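PDB 6VJ5: ESX-5 secretion-associated protein EspG5 from Mycobacterium marinum, which acts as a specific chaperone for its cognate PE/PPE proteins, keeping PE/PPE dimers from aggregating and enabling secretion of LipY and PE31/PPE18. Local coordinates for residues C[166-177]-C[265-274]; C[214-225]-C[241-252]. All blocks are in the same frame, centred on the assembly; numbering follows the deposited sequence.

Interaction 1 (C[166-177]-C[265-274])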
loop_
_atom_site.group_PDB
_atom_site.type_symbol
_atom_site.label_atom_id
_atom_site.label_comp_id
_atom_site.label_asym_id
_atom_site.label_seq_id
_atom_site.Cartn_x
_atom_site.Cartn_y
_atom_site.Cartn_z
ATOM N N PRO C 166 39.151 -0.909 -24.005
ATOM C CA PRO C 166 38.655 0.360 -24.554
ATOM C C PRO C 166 38.519 0.305 -26.069
ATOM O O PRO C 166 39.463 -0.034 -26.785
ATOM C CB PRO C 166 39.718 1.375 -24.116
ATOM C CG PRO C 166 40.309 0.789 -22.869
ATOM C CD PRO C 166 40.264 -0.717 -23.055
ATOM N N ALA C 167 37.329 0.645 -26.559
ATOM C CA ALA C 167 37.112 0.688 -27.997
ATOM C C ALA C 167 38.090 1.659 -28.647
ATOM O O ALA C 167 38.543 2.630 -28.033
ATOM C CB ALA C 167 35.674 1.099 -28.317
ATOM N N ALA C 168 38.426 1.378 -29.904
ATOM C CA ALA C 168 39.337 2.225 -30.671
ATOM C C ALA C 168 38.503 3.284 -31.381
ATOM O O ALA C 168 38.147 3.165 -32.557
ATOM C CB ALA C 168 40.155 1.389 -31.647
ATOM N N ILE C 169 38.175 4.340 -30.639
ATOM C CA ILE C 169 37.366 5.429 -31.161
ATOM C C ILE C 169 38.071 6.750 -30.882
ATOM O O ILE C 169 38.978 6.838 -30.054
ATOM C CB ILE C 169 35.945 5.444 -30.564
ATOM C CG1 ILE C 169 35.962 6.029 -29.157
ATOM C CG2 ILE C 169 35.366 4.040 -30.526
ATOM C CD1 ILE C 169 34.589 6.478 -28.686
ATOM N N ASN C 170 37.591 7.797 -31.552
ATOM C CA ASN C 170 38.112 9.148 -31.397
ATOM C C ASN C 170 37.121 9.949 -30.553
ATOM O O ASN C 170 35.997 10.221 -30.991
ATOM C CB ASN C 170 38.334 9.798 -32.760
ATOM C CG ASN C 170 39.081 8.900 -33.717
ATOM O OD1 ASN C 170 38.476 8.237 -34.557
ATOM N ND2 ASN C 170 40.405 8.869 -33.595
ATOM N N ALA C 171 37.550 10.340 -29.354
ATOM C CA ALA C 171 36.692 11.097 -28.454
ATOM C C ALA C 171 36.107 12.306 -29.167
ATOM O O ALA C 171 36.753 12.915 -30.021
ATOM C CB ALA C 171 37.488 11.534 -27.224
ATOM N N VAL C 172 34.866 12.642 -28.823
ATOM C CA VAL C 172 34.184 13.761 -29.460
ATOM C C VAL C 172 33.020 14.173 -28.578
ATOM O O VAL C 172 32.491 13.370 -27.803
ATOM C CB VAL C 172 33.735 13.387 -30.896
ATOM C CG1 VAL C 172 32.819 12.167 -30.887
ATOM C CG2 VAL C 172 33.059 14.567 -31.586
ATOM N N ASN C 173 32.653 15.447 -28.666
ATOM C CA ASN C 173 31.471 15.998 -28.021
ATOM C C ASN C 173 30.459 16.358 -29.097
ATOM O O ASN C 173 30.809 17.023 -30.079
ATOM C CB ASN C 173 31.815 17.242 -27.203
ATOM C CG ASN C 173 32.784 16.956 -26.083
ATOM O OD1 ASN C 173 32.651 15.967 -25.361
ATOM N ND2 ASN C 173 33.774 17.828 -25.929
ATOM N N VAL C 174 29.216 15.928 -28.916
ATOM C CA VAL C 174 28.162 16.213 -29.886
ATOM C C VAL C 174 26.955 16.820 -29.180
ATOM O O VAL C 174 26.738 16.550 -27.989
ATOM C CB VAL C 174 27.767 14.940 -30.651
ATOM C CG1 VAL C 174 28.943 14.419 -31.461
ATOM C CG2 VAL C 174 27.277 13.869 -29.683
ATOM N N PRO C 175 26.156 17.646 -29.857
ATOM C CA PRO C 175 24.924 18.153 -29.229
ATOM C C PRO C 175 23.989 17.008 -28.871
ATOM O O PRO C 175 23.703 16.134 -29.694
ATOM C CB PRO C 175 24.318 19.066 -30.302
ATOM C CG PRO C 175 25.460 19.414 -31.215
ATOM C CD PRO C 175 26.367 18.208 -31.206
ATOM N N LEU C 176 23.498 17.025 -27.632
ATOM C CA LEU C 176 22.733 15.886 -27.136
ATOM C C LEU C 176 21.419 15.728 -27.890
ATOM O O LEU C 176 21.095 14.633 -28.365
ATOM C CB LEU C 176 22.472 16.034 -25.643
ATOM C CG LEU C 176 21.675 14.890 -25.015
ATOM C CD1 LEU C 176 22.410 13.577 -25.167
ATOM C CD2 LEU C 176 21.391 15.205 -23.557
ATOM N N GLU C 177 20.637 16.802 -28.009
ATOM C CA GLU C 177 19.325 16.654 -28.631
ATOM C C GLU C 177 19.457 16.235 -30.091
ATOM O O GLU C 177 18.708 15.373 -30.564
ATOM C CB GLU C 177 18.504 17.938 -28.489
ATOM C CG GLU C 177 19.109 19.208 -29.056
ATOM C CD GLU C 177 18.247 20.433 -28.758
ATOM O OE1 GLU C 177 17.124 20.268 -28.230
ATOM O OE2 GLU C 177 18.693 21.562 -29.046
ATOM N N GLU C 265 21.061 22.124 -26.135
ATOM C CA GLU C 265 21.520 22.850 -24.957
ATOM C C GLU C 265 22.770 22.192 -24.363
ATOM O O GLU C 265 23.752 22.877 -24.055
ATOM C CB GLU C 265 20.400 22.941 -23.912
ATOM C CG GLU C 265 19.856 21.606 -23.407
ATOM C CD GLU C 265 20.140 21.370 -21.925
ATOM O OE1 GLU C 265 19.646 20.360 -21.383
ATOM O OE2 GLU C 265 20.859 22.180 -21.297
ATOM N N ALA C 266 22.742 20.867 -24.237
ATOM C CA ALA C 266 23.784 20.104 -23.567
ATOM C C ALA C 266 24.644 19.341 -24.569
ATOM O O ALA C 266 24.291 19.184 -25.739
ATOM C CB ALA C 266 23.166 19.128 -22.558
ATOM N N TRP C 267 25.779 18.842 -24.078
ATOM C CA TRP C 267 26.760 18.130 -24.890
ATOM C C TRP C 267 26.959 16.720 -24.354
ATOM O O TRP C 267 27.118 16.530 -23.143
ATOM C CB TRP C 267 28.104 18.874 -24.902
ATOM C CG TRP C 267 28.032 20.202 -25.580
ATOM C CD1 TRP C 267 27.632 21.382 -25.028
ATOM C CD2 TRP C 267 28.356 20.486 -26.945
ATOM N NE1 TRP C 267 27.684 22.384 -25.965
ATOM C CE2 TRP C 267 28.127 21.861 -27.151
ATOM C CE3 TRP C 267 28.818 19.714 -28.014
ATOM C CZ2 TRP C 267 28.345 22.479 -28.379
ATOM C CZ3 TRP C 267 29.032 20.329 -29.235
ATOM C CH2 TRP C 267 28.796 21.697 -29.406
ATOM N N LEU C 268 26.953 15.739 -25.255
ATOM C CA LEU C 268 27.244 14.352 -24.918
ATOM C C LEU C 268 28.674 14.033 -25.332
ATOM O O LEU C 268 29.064 14.277 -26.478
ATOM C CB LEU C 268 26.268 13.396 -25.607
ATOM C CG LEU C 268 26.378 11.924 -25.195
ATOM C CD1 LEU C 268 25.856 11.703 -23.775
ATOM C CD2 LEU C 268 25.653 11.018 -26.184
ATOM N N ALA C 269 29.451 13.507 -24.393
ATOM C CA ALA C 269 30.813 13.075 -24.656
ATOM C C ALA C 269 30.802 11.610 -25.063
ATOM O O ALA C 269 30.211 10.773 -24.373
ATOM C CB ALA C 269 31.691 13.272 -23.421
ATOM N N ILE C 270 31.428 11.310 -26.195
ATOM C CA ILE C 270 31.583 9.947 -26.687
ATOM C C ILE C 270 33.069 9.631 -26.625
ATOM O O ILE C 270 33.871 10.271 -27.314
ATOM C CB ILE C 270 31.034 9.782 -28.111
ATOM C CG1 ILE C 270 29.583 10.259 -28.163
ATOM C CG2 ILE C 270 31.131 8.323 -28.542
ATOM C CD1 ILE C 270 29.032 10.380 -29.567
ATOM N N CYS C 271 33.436 8.662 -25.795
ATOM C CA CYS C 271 34.821 8.435 -25.420
ATOM C C CYS C 271 35.122 6.948 -25.389
ATOM O O CYS C 271 34.213 6.129 -25.210
ATOM C CB CYS C 271 35.117 9.037 -24.037
ATOM S SG CYS C 271 34.973 10.839 -23.958
ATOM N N PRO C 272 36.383 6.568 -25.588
ATOM C CA PRO C 272 36.783 5.189 -25.291
ATOM C C PRO C 272 36.878 5.000 -23.788
ATOM O O PRO C 272 37.371 5.870 -23.067
ATOM C CB PRO C 272 38.149 5.055 -25.971
ATOM C CG PRO C 272 38.705 6.448 -25.948
ATOM C CD PRO C 272 37.515 7.388 -26.067
ATOM N N ALA C 273 36.391 3.856 -23.314
ATOM C CA ALA C 273 36.294 3.619 -21.880
ATOM C C ALA C 273 37.649 3.354 -21.238
ATOM O O ALA C 273 37.852 2.305 -20.617
ATOM C CB ALA C 273 35.352 2.443 -21.608
ATOM N N THR C 274 38.578 4.301 -21.362
ATOM C CA THR C 274 39.857 4.162 -20.686
ATOM C C THR C 274 39.667 4.324 -19.179
ATOM O O THR C 274 38.790 5.071 -18.736
ATOM C CB THR C 274 40.859 5.206 -21.175
ATOM O OG1 THR C 274 40.395 6.520 -20.831
ATOM C CG2 THR C 274 41.046 5.109 -22.679
#

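Interaction 2 (C[214-225]-C[241-252])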
loop_
_atom_site.group_PDB
_atom_site.type_symbol
_atom_site.label_atom_id
_atom_site.label_comp_id
_atom_site.label_asym_id
_atom_site.label_seq_id
_atom_site.Cartn_x
_atom_site.Cartn_y
_atom_site.Cartn_z
ATOM N N GLN C 214 27.862 -1.078 -32.880
ATOM C CA GLN C 214 27.982 -2.409 -32.298
ATOM C C GLN C 214 27.556 -2.416 -30.836
ATOM O O GLN C 214 26.847 -3.327 -30.394
ATOM C CB GLN C 214 29.420 -2.902 -32.447
ATOM C CG GLN C 214 29.761 -3.344 -33.862
ATOM C CD GLN C 214 31.225 -3.155 -34.213
ATOM O OE1 GLN C 214 32.071 -2.963 -33.340
ATOM N NE2 GLN C 214 31.530 -3.203 -35.503
ATOM N N ALA C 215 27.970 -1.403 -30.073
ATOM C CA ALA C 215 27.618 -1.350 -28.658
ATOM C C ALA C 215 26.125 -1.121 -28.466
ATOM O O ALA C 215 25.519 -1.694 -27.555
ATOM C CB ALA C 215 28.429 -0.255 -27.963
ATOM N N LEU C 216 25.516 -0.283 -29.306
ATOM C CA LEU C 216 24.090 -0.011 -29.179
ATOM C C LEU C 216 23.238 -1.145 -29.732
ATOM O O LEU C 216 22.121 -1.369 -29.253
ATOM C CB LEU C 216 23.729 1.285 -29.909
ATOM C CG LEU C 216 24.455 2.569 -29.508
ATOM C CD1 LEU C 216 23.976 3.734 -30.370
ATOM C CD2 LEU C 216 24.237 2.853 -28.030
ATOM N N SER C 217 23.739 -1.855 -30.741
ATOM C CA SER C 217 22.963 -2.857 -31.460
ATOM C C SER C 217 23.001 -4.222 -30.786
ATOM O O SER C 217 21.999 -4.944 -30.800
ATOM C CB SER C 217 23.485 -2.966 -32.895
ATOM O OG SER C 217 22.786 -3.946 -33.635
ATOM N N ASP C 218 24.135 -4.585 -30.191
ATOM C CA ASP C 218 24.303 -5.915 -29.632
ATOM C C ASP C 218 25.342 -5.885 -28.518
ATOM O O ASP C 218 26.431 -6.458 -28.666
ATOM C CB ASP C 218 24.715 -6.905 -30.725
ATOM C CG ASP C 218 24.898 -8.312 -30.195
ATOM O OD1 ASP C 218 23.994 -8.809 -29.492
ATOM O OD2 ASP C 218 25.951 -8.919 -30.482
ATOM N N PRO C 219 25.043 -5.230 -27.400
ATOM C CA PRO C 219 26.034 -5.114 -26.326
ATOM C C PRO C 219 26.182 -6.423 -25.574
ATOM O O PRO C 219 25.242 -7.214 -25.456
ATOM C CB PRO C 219 25.461 -4.012 -25.429
ATOM C CG PRO C 219 23.966 -4.131 -25.632
ATOM C CD PRO C 219 23.762 -4.580 -27.068
ATOM N N ALA C 220 27.391 -6.650 -25.068
ATOM C CA ALA C 220 27.658 -7.810 -24.227
ATOM C C ALA C 220 27.430 -7.515 -22.752
ATOM O O ALA C 220 27.160 -8.443 -21.981
ATOM C CB ALA C 220 29.096 -8.297 -24.427
ATOM N N ALA C 221 27.530 -6.247 -22.354
ATOM C CA ALA C 221 27.317 -5.805 -20.986
ATOM C C ALA C 221 27.247 -4.287 -20.997
ATOM O O ALA C 221 27.947 -3.641 -21.782
ATOM C CB ALA C 221 28.443 -6.283 -20.063
ATOM N N GLU C 222 26.391 -3.726 -20.147
ATOM C CA GLU C 222 26.297 -2.282 -20.015
ATOM C C GLU C 222 26.283 -1.890 -18.543
ATOM O O GLU C 222 25.945 -2.690 -17.668
ATOM C CB GLU C 222 25.034 -1.699 -20.671
ATOM C CG GLU C 222 24.550 -2.382 -21.928
ATOM C CD GLU C 222 23.452 -1.583 -22.622
ATOM O OE1 GLU C 222 23.696 -0.406 -22.964
ATOM O OE2 GLU C 222 22.343 -2.126 -22.813
ATOM N N VAL C 223 26.628 -0.632 -18.286
ATOM C CA VAL C 223 26.511 -0.038 -16.959
ATOM C C VAL C 223 25.985 1.381 -17.105
ATOM O O VAL C 223 26.406 2.125 -17.997
ATOM C CB VAL C 223 27.859 -0.034 -16.212
ATOM C CG1 VAL C 223 27.701 0.551 -14.818
ATOM C CG2 VAL C 223 28.410 -1.441 -16.141
ATOM N N ALA C 224 25.049 1.747 -16.236
ATOM C CA ALA C 224 24.573 3.118 -16.105
ATOM C C ALA C 224 24.910 3.592 -14.700
ATOM O O ALA C 224 24.657 2.877 -13.727
ATOM C CB ALA C 224 23.070 3.212 -16.367
ATOM N N VAL C 225 25.496 4.780 -14.591
ATOM C CA VAL C 225 25.960 5.310 -13.315
ATOM C C VAL C 225 25.450 6.734 -13.168
ATOM O O VAL C 225 25.639 7.561 -14.066
ATOM C CB VAL C 225 27.497 5.274 -13.203
ATOM C CG1 VAL C 225 27.936 5.727 -11.819
ATOM C CG2 VAL C 225 28.020 3.880 -13.515
ATOM N N VAL C 241 24.445 11.335 -16.804
ATOM C CA VAL C 241 24.570 9.911 -16.524
ATOM C C VAL C 241 25.765 9.378 -17.301
ATOM O O VAL C 241 25.996 9.774 -18.448
ATOM C CB VAL C 241 23.293 9.134 -16.904
ATOM C CG1 VAL C 241 23.434 7.655 -16.534
ATOM C CG2 VAL C 241 22.073 9.743 -16.230
ATOM N N LEU C 242 26.520 8.481 -16.675
ATOM C CA LEU C 242 27.611 7.775 -17.333
ATOM C C LEU C 242 27.104 6.417 -17.791
ATOM O O LEU C 242 26.697 5.595 -16.963
ATOM C CB LEU C 242 28.816 7.594 -16.409
ATOM C CG LEU C 242 29.916 6.675 -16.954
ATOM C CD1 LEU C 242 30.540 7.258 -18.215
ATOM C CD2 LEU C 242 30.983 6.421 -15.890
ATOM N N SER C 243 27.153 6.171 -19.096
ATOM C CA SER C 243 26.794 4.880 -19.668
ATOM C C SER C 243 28.036 4.235 -20.270
ATOM O O SER C 243 28.685 4.823 -21.143
ATOM C CB SER C 243 25.703 5.036 -20.727
ATOM O OG SER C 243 25.432 3.793 -21.345
ATOM N N LEU C 244 28.357 3.030 -19.809
ATOM C CA LEU C 244 29.385 2.197 -20.409
ATOM C C LEU C 244 28.716 1.048 -21.150
ATOM O O LEU C 244 27.759 0.452 -20.645
ATOM C CB LEU C 244 30.336 1.632 -19.357
ATOM C CG LEU C 244 30.960 2.624 -18.379
ATOM C CD1 LEU C 244 31.993 1.886 -17.532
ATOM C CD2 LEU C 244 31.589 3.789 -19.094
ATOM N N LYS C 245 29.229 0.734 -22.342
ATOM C CA LYS C 245 28.672 -0.332 -23.163
ATOM C C LYS C 245 29.787 -1.141 -23.807
ATOM O O LYS C 245 30.784 -0.579 -24.268
ATOM C CB LYS C 245 27.763 0.228 -24.263
ATOM C CG LYS C 245 26.599 1.060 -23.755
ATOM C CD LYS C 245 25.828 1.679 -24.913
ATOM C CE LYS C 245 24.729 2.603 -24.421
ATOM N NZ LYS C 245 23.690 1.871 -23.646
ATOM N N ASP C 246 29.589 -2.461 -23.865
ATOM C CA ASP C 246 30.573 -3.403 -24.396
ATOM C C ASP C 246 30.099 -3.958 -25.736
ATOM O O ASP C 246 29.256 -4.858 -25.781
ATOM C CB ASP C 246 30.809 -4.555 -23.420
ATOM C CG ASP C 246 31.637 -4.157 -22.238
ATOM O OD1 ASP C 246 31.943 -2.957 -22.120
ATOM O OD2 ASP C 246 31.991 -5.045 -21.432
ATOM N N GLY C 247 30.672 -3.449 -26.828
ATOM C CA GLY C 247 30.396 -3.945 -28.156
ATOM C C GLY C 247 31.573 -4.708 -28.749
ATOM O O GLY C 247 32.667 -4.759 -28.188
ATOM N N SER C 248 31.313 -5.319 -29.911
ATOM C CA SER C 248 32.360 -6.045 -30.625
ATOM C C SER C 248 33.636 -5.223 -30.718
ATOM O O SER C 248 34.743 -5.753 -30.569
ATOM C CB SER C 248 31.886 -6.407 -32.032
ATOM O OG SER C 248 30.725 -7.207 -31.998
ATOM N N GLY C 249 33.498 -3.924 -30.983
ATOM C CA GLY C 249 34.623 -3.037 -31.143
ATOM C C GLY C 249 35.192 -2.469 -29.870
ATOM O O GLY C 249 35.995 -1.537 -29.930
ATOM N N GLY C 250 34.799 -2.992 -28.716
ATOM C CA GLY C 250 35.338 -2.549 -27.445
ATOM C C GLY C 250 34.304 -1.814 -26.608
ATOM O O GLY C 250 33.138 -1.668 -26.979
ATOM N N ARG C 251 34.786 -1.344 -25.457
ATOM C CA ARG C 251 33.944 -0.707 -24.457
ATOM C C ARG C 251 33.944 0.803 -24.643
ATOM O O ARG C 251 35.007 1.431 -24.692
ATOM C CB ARG C 251 34.434 -1.058 -23.054
ATOM C CG ARG C 251 33.609 -0.449 -21.931
ATOM C CD ARG C 251 34.081 -0.974 -20.590
ATOM N NE ARG C 251 33.829 -2.405 -20.456
ATOM C CZ ARG C 251 34.522 -3.214 -19.665
ATOM N NH1 ARG C 251 35.523 -2.729 -18.937
ATOM N NH2 ARG C 251 34.217 -4.506 -19.603
ATOM N N ILE C 252 32.747 1.379 -24.724
ATOM C CA ILE C 252 32.559 2.804 -24.963
ATOM C C ILE C 252 31.935 3.440 -23.729
ATOM O O ILE C 252 31.175 2.804 -22.988
ATOM C CB ILE C 252 31.673 3.048 -26.204
ATOM C CG1 ILE C 252 32.218 2.268 -27.402
ATOM C CG2 ILE C 252 31.582 4.531 -26.513
ATOM C CD1 ILE C 252 31.400 2.424 -28.672
HETATM O O HOH W 1 28.877 -5.764 -30.539
HETATM O O HOH W 2 24.138 2.020 -20.202
#

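Interaction 1 (C[166-177]-C[265-274])
Strands 172-175 and 267-272 pair antiparallel at one end of the large EspG5 sheet, 172-175 being its outermost strand there. Val172 and Ile270 form a hydrogen-bonded pair: Ile270 N reaches Val172 O at 2.8 Å, almost straight at 177°, and Val172 N returns to Ile270 O. Val174 and Leu268 repeat the exchange, and Leu176 N closes the ladder on Ala266 O at 3.0 Å as helix 176-188 begins.

Branched residues suit the buried face, which packs against Ile204 and helix 206-217. In Val174, chi1 of -63° places CG1 anti to the carbonyl carbon and leaves CG2 between that carbon and the backbone N, 3.9 Å from Ile270 CD1. Leu176 CD1 comes equally close to Leu268 CB. Ahead of strand 172-175, Ile169 CG1 rests 3.7 Å from Pro272 CD, a flexible chain against a rigid ring.

Asn173, itself exposed, shares the opposite face with the buried Ala269, Asn173 OD1 lying 3.5 Å from Ala269 CB. The indole of Trp267 turns back beside the edge strand, its edge meeting the backbone of Asn173 and Val174. Pro175, at the N-cap position, needs no N-H here. Such pairing typifies an antiparallel edge strand leading directly into a helix.

Interaction 2 (C[214-225]-C[241-252])
Val223 and Leu244 exchange two backbone bonds in the hairpin of strands 221-231 and 234-247, with Leu244 N to Val223 O at 2.8 Å, and Val225 and Leu242 do the same. Their apolar side chains share the face packed by helix 147-159, where Val154 and Leu158 meet Val223.

On the other face, Lys245 rises with CG anti to its carbonyl carbon (chi1 -58°), then bends at its last torsion (chi4 -64°), bringing NZ to Glu222 OE1 in a salt bridge. The modelled separation is too short to be taken literally. Glu222 OE2 accepts from Leu94 N, so both carboxylate oxygens are engaged. Another protein's chain reaches this face, packing on Leu216, Ala224, Val241 and Ser243 and taking a weak hydrogen bond between its backbone and Lys245 NZ.

The end of helix 206-217 packs tightly here. Leu216 CD2 crosses the lysine's aliphatic chain 3.7 Å from Lys245 CE, and the small Ala215 sets its CB 3.8 Å from Lys245 CB. Ala215 CA also lies 3.8 Å from Gly247 CA; glycine, with no side chain, suits this close approach.

Asp246 is also buried, but its charge is met by Arg251: NE gives 2.6 Å to OD1 and NH2 gives 2.9 Å to OD2, a side-on, two-nitrogen grip in the guanidinium plane. Glu159 and His162 extend this polar cluster. Ala220 N meanwhile donates to Asp246 O at 2.7 Å.

The looser side holds the exposed Ser248 and Asp218, where a water accepts from Ser248 N and donates to Asp218 O beside the partly exposed Gln214. The whole is characteristic of an antiparallel meander, its type I turn from Gly247 to Gly250 packed against the end of the helix that precedes the first strand.

Overall arrangement
Interactions 1 and 2 lie about 13 Å apart, centre to centre, on the same side of the chain's centre and in one antiparallel sheet. At this end of it the strands run 221-231, 234-247, 250-256, 267-272 and 172-175, so strand 250-256, which interaction 2 enters through Arg251 and Ile252, adjoins strand 267-272 of interaction 1. Arg251 O forms the seam, probably accepting from both Ala167 N and Ala273 N. Helix 206-217 also serves both, meeting Ile169 and Ile270 as well as strand 234-247. Along the chain, interaction 2 is nested within the loop closed by interaction 1, which brings residues 88 apart into the end of the sheet that finishes in strand 172-175.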